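Long-range contacts in heroin esterase (Rhodococcus sp., PDB 1LZL), which probably hydrolyses the acetyl esters of heroin, as an acetyl esterase of the alpha/beta hydrolase family: residues Gly77-Leu82 with Gly110-Asn115; Val181-Leu186 with Leu309-Arg314. All coordinates share one frame; numbering follows the deposited sequence.

Interaction 1: residues Gly77-Leu82 with Gly110-Asn115; sequences GPVPVL and GFAVAN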
ATOM      1  N   GLY A  77     -16.744  19.443   6.744  1.00 45.95           N
ATOM      2  CA  GLY A  77     -16.195  18.477   7.713  1.00 30.51           C
ATOM      3  C   GLY A  77     -17.047  18.252   8.919  1.00 30.20           C
ATOM      4  O   GLY A  77     -17.811  19.211   9.299  1.00 55.69           O
ATOM      5  N   PRO A  78     -17.098  17.123   9.608  1.00 24.85           N
ATOM      6  CA  PRO A  78     -16.162  16.009   9.588  1.00 23.06           C
ATOM      7  C   PRO A  78     -16.218  15.250   8.267  1.00 21.59           C
ATOM      8  O   PRO A  78     -17.306  15.078   7.714  1.00 22.03           O
ATOM      9  CB  PRO A  78     -16.623  15.042  10.682  1.00 21.95           C
ATOM     10  CG  PRO A  78     -17.575  15.852  11.496  1.00 28.89           C
ATOM     11  CD  PRO A  78     -18.222  16.822  10.542  1.00 24.90           C
ATOM     12  N   VAL A  79     -15.035  14.872   7.822  1.00 17.72           N
ATOM     13  CA  VAL A  79     -15.003  14.164   6.537  1.00 17.37           C
ATOM     14  C   VAL A  79     -14.409  12.779   6.715  1.00 13.33           C
ATOM     15  O   VAL A  79     -13.721  12.562   7.722  1.00 15.38           O
ATOM     16  CB  VAL A  79     -14.163  14.888   5.482  1.00 17.01           C
ATOM     17  CG1 VAL A  79     -14.872  16.177   5.040  1.00 23.39           C
ATOM     18  CG2 VAL A  79     -12.773  15.188   6.040  1.00 18.97           C
ATOM     19  N   PRO A  80     -14.660  11.869   5.791  1.00 13.46           N
ATOM     20  CA  PRO A  80     -13.962  10.570   5.859  1.00 13.26           C
ATOM     21  C   PRO A  80     -12.452  10.753   5.755  1.00 12.99           C
ATOM     22  O   PRO A  80     -11.967  11.789   5.265  1.00 14.02           O
ATOM     23  CB  PRO A  80     -14.462   9.824   4.598  1.00 13.98           C
ATOM     24  CG  PRO A  80     -15.774  10.462   4.266  1.00 16.50           C
ATOM     25  CD  PRO A  80     -15.582  11.935   4.645  1.00 16.06           C
ATOM     26  N   VAL A  81     -11.713   9.718   6.203  1.00 12.12           N
ATOM     27  CA  VAL A  81     -10.258   9.771   6.096  1.00 11.70           C
ATOM     28  C   VAL A  81      -9.725   8.465   5.496  1.00 11.47           C
ATOM     29  O   VAL A  81     -10.236   7.397   5.808  1.00 11.85           O
ATOM     30  CB  VAL A  81      -9.610  10.033   7.452  1.00 11.96           C
ATOM     31  CG1 VAL A  81      -9.952   8.935   8.456  1.00 14.08           C
ATOM     32  CG2 VAL A  81      -8.084  10.201   7.338  1.00 12.17           C
ATOM     33  N   LEU A  82      -8.700   8.570   4.661  1.00 10.23           N
ATOM     34  CA  LEU A  82      -7.964   7.430   4.147  1.00 10.30           C
ATOM     35  C   LEU A  82      -6.623   7.400   4.883  1.00 10.93           C
ATOM     36  O   LEU A  82      -5.859   8.362   4.738  1.00 11.35           O
ATOM     37  CB  LEU A  82      -7.744   7.555   2.645  1.00 10.67           C
ATOM     38  CG  LEU A  82      -6.766   6.551   1.997  1.00 10.98           C
ATOM     39  CD1 LEU A  82      -7.282   5.113   2.132  1.00 10.45           C
ATOM     40  CD2 LEU A  82      -6.545   6.969   0.541  1.00 11.47           C
ATOM     41  N   GLY A 110     -12.635  15.108  -1.496  1.00 15.73           N
ATOM     42  CA  GLY A 110     -12.978  15.902  -0.328  1.00 18.65           C
ATOM     43  C   GLY A 110     -12.807  15.178   0.991  1.00 14.45           C
ATOM     44  O   GLY A 110     -13.451  15.414   2.011  1.00 19.53           O
ATOM     45  N   PHE A 111     -11.873  14.223   0.991  1.00 14.69           N
ATOM     46  CA  PHE A 111     -11.561  13.344   2.106  1.00 14.90           C
ATOM     47  C   PHE A 111     -10.196  13.765   2.668  1.00 12.99           C
ATOM     48  O   PHE A 111      -9.307  14.183   1.915  1.00 17.24           O
ATOM     49  CB  PHE A 111     -11.516  11.871   1.715  1.00 13.00           C
ATOM     50  CG  PHE A 111     -12.806  11.236   1.232  1.00 12.93           C
ATOM     51  CD1 PHE A 111     -14.028  11.887   1.338  1.00 14.14           C
ATOM     52  CD2 PHE A 111     -12.762   9.965   0.637  1.00 14.24           C
ATOM     53  CE1 PHE A 111     -15.158  11.248   0.860  1.00 15.94           C
ATOM     54  CE2 PHE A 111     -13.892   9.305   0.185  1.00 14.05           C
ATOM     55  CZ  PHE A 111     -15.103   9.984   0.305  1.00 14.76           C
ATOM     56  N   ALA A 112     -10.053  13.639   3.990  1.00 13.68           N
ATOM     57  CA  ALA A 112      -8.723  13.754   4.586  1.00 11.71           C
ATOM     58  C   ALA A 112      -7.901  12.516   4.269  1.00 12.74           C
ATOM     59  O   ALA A 112      -8.432  11.428   4.040  1.00 11.76           O
ATOM     60  CB  ALA A 112      -8.856  13.926   6.090  1.00 13.11           C
ATOM     61  N   VAL A 113      -6.580  12.707   4.219  1.00 12.17           N
ATOM     62  CA  VAL A 113      -5.688  11.584   3.975  1.00  9.96           C
ATOM     63  C   VAL A 113      -4.565  11.643   4.992  1.00  9.89           C
ATOM     64  O   VAL A 113      -3.870  12.655   5.131  1.00 12.06           O
ATOM     65  CB  VAL A 113      -5.132  11.605   2.548  1.00 11.14           C
ATOM     66  CG1 VAL A 113      -4.220  10.388   2.387  1.00 13.70           C
ATOM     67  CG2 VAL A 113      -6.229  11.620   1.489  1.00 11.57           C
ATOM     68  N   ALA A 114      -4.403  10.546   5.724  1.00  9.95           N
ATOM     69  CA  ALA A 114      -3.344  10.434   6.741  1.00  9.69           C
ATOM     70  C   ALA A 114      -2.273   9.519   6.149  1.00 10.03           C
ATOM     71  O   ALA A 114      -2.451   8.290   6.168  1.00  9.46           O
ATOM     72  CB  ALA A 114      -3.928   9.886   8.037  1.00  9.84           C
ATOM     73  N   ASN A 115      -1.240  10.094   5.565  1.00  9.60           N
ATOM     74  CA  ASN A 115      -0.174   9.352   4.884  1.00  9.06           C
ATOM     75  C   ASN A 115       0.960   9.033   5.842  1.00  8.80           C
ATOM     76  O   ASN A 115       1.634   9.930   6.365  1.00 10.35           O
ATOM     77  CB  ASN A 115       0.245  10.275   3.752  1.00  9.93           C
ATOM     78  CG  ASN A 115       1.319   9.740   2.849  1.00 10.37           C
ATOM     79  OD1 ASN A 115       1.650   8.555   2.951  1.00 11.91           O
ATOM     80  ND2 ASN A 115       1.894  10.588   2.003  1.00 11.98           N
TER
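P80 and A112 start a short parallel ladder: A112 N donates to P80 O at 3.0 Å, the most bent of three bonds, with 138° at the hydrogen. L82 then uses both its backbone groups, L82 N giving to A112 O at 2.9 Å and L82 O taking A114 N at 2.8 Å, each close to 160° at the hydrogen. Between these rungs the alpha hydrogens fill in. V81 CA lies 3.2 Å from A112 O, and V113 CA makes the matching CA-H...O contact with L82 O, as expected where parallel strands run side by side.

The ring contact belongs to P80 and F111. P80 CB sits over the centre of the F111 ring in a CH-pi contact, 4.0 Å from the centroid, while P80 CG reaches F111 CE1 at 3.5 Å. F111 gets there with CG anti to its carbonyl carbon (chi1 -64°). Without the F111 ring, as with an alanine here, P80 would probably lose its aromatic partner and a gap would open beside L316, which touches both residues.

On the sheet face carrying V81 and A112 the packing is aliphatic. V81 CG2, which lies anti to the backbone N, a torsion that turns it to the neighbouring strand, touches A112 CB at 4.0 Å and leans on to A114 CB; V79 CG2 meets A112 CB from the start of the strand.

These are the first and last elements of a right-handed beta-alpha-beta crossover whose helix is 99-109. G110, with positive phi, leaves that helix, and V113 packs back onto it through C102 and V105. Strand 153-159 pairs beyond V81; on the other side of strand 112-116, V113 pairs with V70 of strand 65-72, which runs antiparallel to it.

Interaction 2: residues Val181-Leu186 with Leu309-Arg314; sequences VAFQFL and LTAIRR. Unlike the reference sequence in segment 309-314: L309 (reference His), T310 (reference Cys), A311 (reference Asp), I312 (reference Pro), R313 (reference Glu).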
ATOM      1  N   VAL A 181     -12.835  -0.111  10.965  1.00 12.27           N
ATOM      2  CA  VAL A 181     -12.367   0.273   9.632  1.00 10.97           C
ATOM      3  C   VAL A 181     -13.513   0.087   8.622  1.00 10.92           C
ATOM      4  O   VAL A 181     -14.072  -1.031   8.562  1.00 11.35           O
ATOM      5  CB  VAL A 181     -11.098  -0.535   9.275  1.00 11.25           C
ATOM      6  CG1 VAL A 181     -10.715  -0.200   7.832  1.00 10.23           C
ATOM      7  CG2 VAL A 181      -9.949  -0.239  10.224  1.00 12.22           C
ATOM      8  N   ALA A 182     -13.868   1.161   7.920  1.00 10.93           N
ATOM      9  CA  ALA A 182     -15.021   1.144   7.008  1.00 11.61           C
ATOM     10  C   ALA A 182     -14.699   0.531   5.637  1.00  9.63           C
ATOM     11  O   ALA A 182     -15.593   0.013   4.957  1.00 12.37           O
ATOM     12  CB  ALA A 182     -15.555   2.550   6.796  1.00 10.49           C
ATOM     13  N   PHE A 183     -13.437   0.612   5.227  1.00  9.51           N
ATOM     14  CA  PHE A 183     -13.039   0.246   3.855  1.00  9.23           C
ATOM     15  C   PHE A 183     -11.551  -0.071   3.812  1.00  9.27           C
ATOM     16  O   PHE A 183     -10.776   0.574   4.542  1.00  9.49           O
ATOM     17  CB  PHE A 183     -13.369   1.368   2.886  1.00  9.40           C
ATOM     18  CG  PHE A 183     -13.245   0.986   1.407  1.00  9.71           C
ATOM     19  CD1 PHE A 183     -14.109   0.064   0.836  1.00 11.41           C
ATOM     20  CD2 PHE A 183     -12.258   1.567   0.627  1.00 11.52           C
ATOM     21  CE1 PHE A 183     -14.046  -0.279  -0.513  1.00 12.40           C
ATOM     22  CE2 PHE A 183     -12.186   1.249  -0.724  1.00 13.83           C
ATOM     23  CZ  PHE A 183     -13.053   0.323  -1.287  1.00 13.53           C
ATOM     24  N   GLN A 184     -11.199  -1.060   2.983  1.00  9.48           N
ATOM     25  CA  GLN A 184      -9.816  -1.504   2.808  1.00  9.58           C
ATOM     26  C   GLN A 184      -9.401  -1.394   1.361  1.00  7.75           C
ATOM     27  O   GLN A 184     -10.082  -1.970   0.516  1.00  9.04           O
ATOM     28  CB  GLN A 184      -9.728  -2.946   3.331  1.00  9.40           C
ATOM     29  CG  GLN A 184      -8.353  -3.552   3.092  1.00 10.01           C
ATOM     30  CD  GLN A 184      -8.176  -4.924   3.714  1.00  9.17           C
ATOM     31  OE1 GLN A 184      -7.140  -5.175   4.310  1.00 10.70           O
ATOM     32  NE2 GLN A 184      -9.177  -5.794   3.530  1.00 11.04           N
ATOM     33  N   PHE A 185      -8.291  -0.714   1.050  1.00  7.72           N
ATOM     34  CA  PHE A 185      -7.897  -0.476  -0.338  1.00  7.76           C
ATOM     35  C   PHE A 185      -6.484  -1.029  -0.546  1.00  8.77           C
ATOM     36  O   PHE A 185      -5.527  -0.442   0.027  1.00  9.44           O
ATOM     37  CB  PHE A 185      -7.987   1.028  -0.636  1.00  9.06           C
ATOM     38  CG  PHE A 185      -7.617   1.359  -2.065  1.00  9.49           C
ATOM     39  CD1 PHE A 185      -6.303   1.573  -2.488  1.00 14.79           C
ATOM     40  CD2 PHE A 185      -8.622   1.433  -3.014  1.00 10.27           C
ATOM     41  CE1 PHE A 185      -6.021   1.827  -3.811  1.00 17.56           C
ATOM     42  CE2 PHE A 185      -8.331   1.716  -4.339  1.00 14.25           C
ATOM     43  CZ  PHE A 185      -7.037   1.899  -4.754  1.00 16.93           C
ATOM     44  N   LEU A 186      -6.377  -2.073  -1.336  1.00  7.94           N
ATOM     45  CA  LEU A 186      -5.120  -2.784  -1.497  1.00  8.61           C
ATOM     46  C   LEU A 186      -4.644  -2.722  -2.933  1.00  8.16           C
ATOM     47  O   LEU A 186      -5.254  -3.400  -3.803  1.00 10.02           O
ATOM     48  CB  LEU A 186      -5.297  -4.253  -1.025  1.00  8.57           C
ATOM     49  CG  LEU A 186      -5.831  -4.406   0.410  1.00  7.94           C
ATOM     50  CD1 LEU A 186      -5.930  -5.884   0.768  1.00 11.23           C
ATOM     51  CD2 LEU A 186      -4.960  -3.669   1.440  1.00 10.93           C
ATOM     52  N   LEU A 309     -10.323   6.051  -7.423  1.00 14.23           N
ATOM     53  CA  LEU A 309     -11.104   7.127  -6.783  1.00 13.55           C
ATOM     54  C   LEU A 309     -12.581   6.751  -6.628  1.00 12.41           C
ATOM     55  O   LEU A 309     -13.165   7.012  -5.579  1.00 14.46           O
ATOM     56  CB  LEU A 309     -10.967   8.394  -7.624  1.00 15.83           C
ATOM     57  CG  LEU A 309      -9.614   9.100  -7.610  1.00 16.30           C
ATOM     58  CD1 LEU A 309      -9.730  10.360  -8.477  1.00 24.99           C
ATOM     59  CD2 LEU A 309      -9.134   9.476  -6.215  1.00 16.77           C
ATOM     60  N   THR A 310     -13.138   6.134  -7.677  1.00 12.64           N
ATOM     61  CA  THR A 310     -14.515   5.649  -7.597  1.00 13.80           C
ATOM     62  C   THR A 310     -14.679   4.677  -6.426  1.00 12.10           C
ATOM     63  O   THR A 310     -15.616   4.730  -5.618  1.00 14.13           O
ATOM     64  CB  THR A 310     -14.954   4.997  -8.908  1.00 17.89           C
ATOM     65  OG1 THR A 310     -15.061   6.054  -9.889  1.00 19.79           O
ATOM     66  CG2 THR A 310     -16.340   4.410  -8.796  1.00 20.07           C
ATOM     67  N   ALA A 311     -13.719   3.764  -6.269  1.00 12.39           N
ATOM     68  CA  ALA A 311     -13.815   2.752  -5.216  1.00 12.14           C
ATOM     69  C   ALA A 311     -13.779   3.366  -3.820  1.00 12.01           C
ATOM     70  O   ALA A 311     -14.558   3.012  -2.918  1.00 12.60           O
ATOM     71  CB  ALA A 311     -12.650   1.751  -5.375  1.00 15.49           C
ATOM     72  N   ILE A 312     -12.819   4.314  -3.645  1.00 12.89           N
ATOM     73  CA  ILE A 312     -12.674   4.944  -2.328  1.00 12.44           C
ATOM     74  C   ILE A 312     -13.891   5.836  -2.050  1.00 12.01           C
ATOM     75  O   ILE A 312     -14.403   5.803  -0.908  1.00 12.80           O
ATOM     76  CB  ILE A 312     -11.343   5.696  -2.239  1.00 10.91           C
ATOM     77  CG1 ILE A 312     -10.164   4.708  -2.290  1.00 12.56           C
ATOM     78  CG2 ILE A 312     -11.239   6.564  -0.999  1.00 13.72           C
ATOM     79  CD1 ILE A 312      -8.827   5.373  -2.565  1.00 12.31           C
ATOM     80  N   ARG A 313     -14.310   6.601  -3.087  1.00 12.79           N
ATOM     81  CA  ARG A 313     -15.518   7.412  -2.875  1.00 15.01           C
ATOM     82  C   ARG A 313     -16.707   6.605  -2.403  1.00 14.13           C
ATOM     83  O   ARG A 313     -17.441   6.973  -1.481  1.00 15.62           O
ATOM     84  CB  ARG A 313     -15.895   8.117  -4.190  1.00 14.73           C
ATOM     85  CG  ARG A 313     -17.037   9.095  -3.983  1.00 21.82           C
ATOM     86  CD  ARG A 313     -17.405   9.800  -5.273  1.00 28.89           C
ATOM     87  NE  ARG A 313     -18.020   8.824  -6.182  1.00 43.15           N
ATOM     88  CZ  ARG A 313     -17.550   8.681  -7.425  1.00 43.31           C
ATOM     89  NH1 ARG A 313     -16.520   9.431  -7.828  1.00 66.08           N
ATOM     90  NH2 ARG A 313     -18.075   7.816  -8.268  1.00 45.18           N
ATOM     91  N   ARG A 314     -16.924   5.439  -3.044  1.00 13.72           N
ATOM     92  CA  ARG A 314     -18.095   4.651  -2.702  1.00 14.39           C
ATOM     93  C   ARG A 314     -17.908   3.930  -1.385  1.00 12.72           C
ATOM     94  O   ARG A 314     -18.831   3.838  -0.564  1.00 16.94           O
ATOM     95  CB  ARG A 314     -18.431   3.672  -3.829  1.00 16.40           C
ATOM     96  CG  ARG A 314     -19.679   2.874  -3.511  1.00 32.20           C
ATOM     97  CD  ARG A 314     -19.641   1.658  -4.460  1.00 41.34           C
ATOM     98  NE  ARG A 314     -19.095   0.572  -3.714  1.00 58.51           N
ATOM     99  CZ  ARG A 314     -19.173  -0.624  -3.224  1.00 47.51           C
ATOM    100  NH1 ARG A 314     -20.211  -1.438  -3.391  1.00 27.62           N
ATOM    101  NH2 ARG A 314     -18.092  -0.987  -2.518  1.00 41.73           N
TER
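Helix 299-315, the last helix of the alpha/beta hydrolase fold here, lies against the central sheet at strand 183-187, and two phenylalanines of that strand form the bed. The short segments run nearly antiparallel, at 164°, with their axes 9.3 Å apart at closest approach, a spacing filled by side chains.

F185 and I312 make the closest side-chain pair, crossing at about a right angle. I312 CD1 stands over one face of the F185 ring, displaced toward its rim, in a CH-pi contact 4.1 Å from the centroid. I312 CG1 comes nearer still to a ring atom, 3.7 Å from F185 CD2. This branch leaves anti to the carbonyl carbon of I312 (chi1 -66°), and chi2 of 165° extends CD1 onward, which brings the end of the chain closer to the strand than its base. A311 meets the same ring differently: A311 CB lies at its edge, near the ring plane, 4.4 Å from F185 CE2.

Two residues earlier, F183 presses its outer ring atoms against the helix backbone. F183 CZ is 3.5 Å from A311 O, and F183 CE2 lies 4.1 Å from I312 CA, both oblique to the ring. F183 CZ also touches A311 CB, at 4.3 Å.

Y253 of the next strand continues the aromatic bed, its ring meeting that of F185 with the planes nearly parallel, and A311 touches it too. I312 also packs on F101 and L109 of helix 99-109. Apolar side chains sealing a helix onto a mostly parallel sheet in this way are typical of the layered alpha/beta/alpha build of the hydrolase fold.

In the fold
Both interactions share one sheet and lie about 12 Å apart, centre to centre. Interaction 1 joins neighbouring strands; interaction 2 covers a strand farther along, with strand 153-159 between 79-85 and 183-187. The two meet directly: F111 CE2 approaches I312 O at 3.7 Å, and L82 CD2 packs on I312 CD1 at 4.2 Å, so I312 bridges the strand pair of interaction 1 and the phenylalanines of interaction 2. The side chains of L82 and F185 lie near, without touching, a GxSxG turn that is probably the nucleophile elbow, where S160 would act with H290 and D260. Each contact thus brings one side chain close to the probable elbow, while the rest packs sheet and helix.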